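Local coordinates for citrate synthase (Metallosphaera sedula, PDB 6ABX), which probably catalyses the condensation of oxaloacetate with acetyl-CoA and water to give citrate and CoA, feeding the tricarboxylic acid cycle, at residues 93-96 against 97-101. Residues are numbered along the deposited sequence; the frame is centred on the assembly and turned at random.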
# COMPACT_ATOMS: atom_id res chain seq x y z
N ASP A 93 -2.75 6.97 -10.29
CA ASP A 93 -1.30 6.85 -10.31
C ASP A 93 -0.66 8.18 -9.93
O ASP A 93 0.34 8.19 -9.25
CB ASP A 93 -0.75 6.41 -11.68
CG ASP A 93 -1.18 4.99 -12.07
OD1 ASP A 93 -1.79 4.30 -11.22
OD2 ASP A 93 -0.93 4.58 -13.25
N ILE A 94 -1.23 9.30 -10.40
CA ILE A 94 -0.69 10.58 -10.06
C ILE A 94 -0.85 10.81 -8.56
O ILE A 94 0.05 11.22 -7.91
CB ILE A 94 -1.37 11.70 -10.88
CG1 ILE A 94 -1.07 11.55 -12.37
CG2 ILE A 94 -0.92 13.06 -10.37
CD1 ILE A 94 -1.88 12.50 -13.25
N LEU A 95 -2.03 10.51 -8.02
CA LEU A 95 -2.27 10.73 -6.61
C LEU A 95 -1.38 9.80 -5.76
O LEU A 95 -0.81 10.27 -4.76
CB LEU A 95 -3.74 10.46 -6.30
CG LEU A 95 -4.14 10.82 -4.86
CD1 LEU A 95 -4.02 12.31 -4.65
CD2 LEU A 95 -5.54 10.31 -4.51
N ARG A 96 -1.23 8.53 -6.19
CA ARG A 96 -0.34 7.56 -5.48
C ARG A 96 1.06 8.19 -5.40
O ARG A 96 1.72 8.23 -4.33
CB ARG A 96 -0.34 6.22 -6.21
CG ARG A 96 0.43 5.08 -5.54
CD ARG A 96 0.48 3.91 -6.51
NE ARG A 96 1.22 4.17 -7.74
CZ ARG A 96 0.92 3.77 -8.95
NH1 ARG A 96 -0.09 2.94 -9.15
NH2 ARG A 96 1.68 4.13 -9.98
N THR A 97 1.55 8.68 -6.54
CA THR A 97 2.92 9.20 -6.63
C THR A 97 3.11 10.49 -5.82
O THR A 97 4.11 10.64 -5.07
CB THR A 97 3.35 9.42 -8.08
OG1 THR A 97 3.08 8.23 -8.83
CG2 THR A 97 4.82 9.81 -8.11
N THR A 98 2.12 11.40 -5.86
CA THR A 98 2.26 12.68 -5.14
C THR A 98 2.12 12.52 -3.62
O THR A 98 2.82 13.20 -2.91
CB THR A 98 1.33 13.77 -5.71
OG1 THR A 98 -0.01 13.29 -5.64
CG2 THR A 98 1.64 14.09 -7.15
N VAL A 99 1.25 11.64 -3.11
CA VAL A 99 1.22 11.36 -1.69
C VAL A 99 2.52 10.69 -1.25
O VAL A 99 3.02 10.97 -0.16
CB VAL A 99 -0.05 10.58 -1.28
CG1 VAL A 99 -0.06 10.21 0.20
CG2 VAL A 99 -1.30 11.37 -1.65
N SER A 100 3.10 9.84 -2.10
CA SER A 100 4.42 9.26 -1.83
C SER A 100 5.48 10.36 -1.70
O SER A 100 6.29 10.36 -0.77
CB SER A 100 4.77 8.23 -2.87
OG SER A 100 6.02 7.57 -2.54
N MET A 101 5.44 11.33 -2.61
CA MET A 101 6.35 12.48 -2.57
C MET A 101 6.12 13.33 -1.33
O MET A 101 7.07 13.77 -0.70
CB MET A 101 6.24 13.36 -3.82
CG MET A 101 6.67 12.68 -5.04
SD MET A 101 6.20 13.59 -6.57
CE MET A 101 7.23 15.05 -6.45
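With chi1 at -51°, T97 holds OG1 beside its own backbone N and turns it back down the helix, where it donates to D93 O one turn earlier (OG1 to O 2.8 Å). T97 N gives the regular helical bond to the same D93 O (3.0 Å), and the two donors arrive from opposite faces of that carbonyl plane. Threonine suits this buried place because its hydroxyl is satisfied by the backbone while also bonding S100 OG of the second subunit. A valine here would probably leave D93 O with the backbone N-H alone and cost that serine one of its partners. A bend at chi3 (64°) folds R96 back over D93, bringing NH1 to OD1 at 3.0 Å in a salt bridge; K210 also pairs with this carboxylate. Arginine's several N-H groups let NE bond S100 OG of the second subunit as well. On another flank L95 and V99 lie side by side, CD1 to CG2 4.2 Å, branched apolar chains suited to packing on helix 198-209. Threonine commonly bonds the carbonyl one turn back in helices; the reciprocal T97-S100 and R96-S100 bonds place helix 91-105 in the dimer interface of this mainly helical citrate synthase fold.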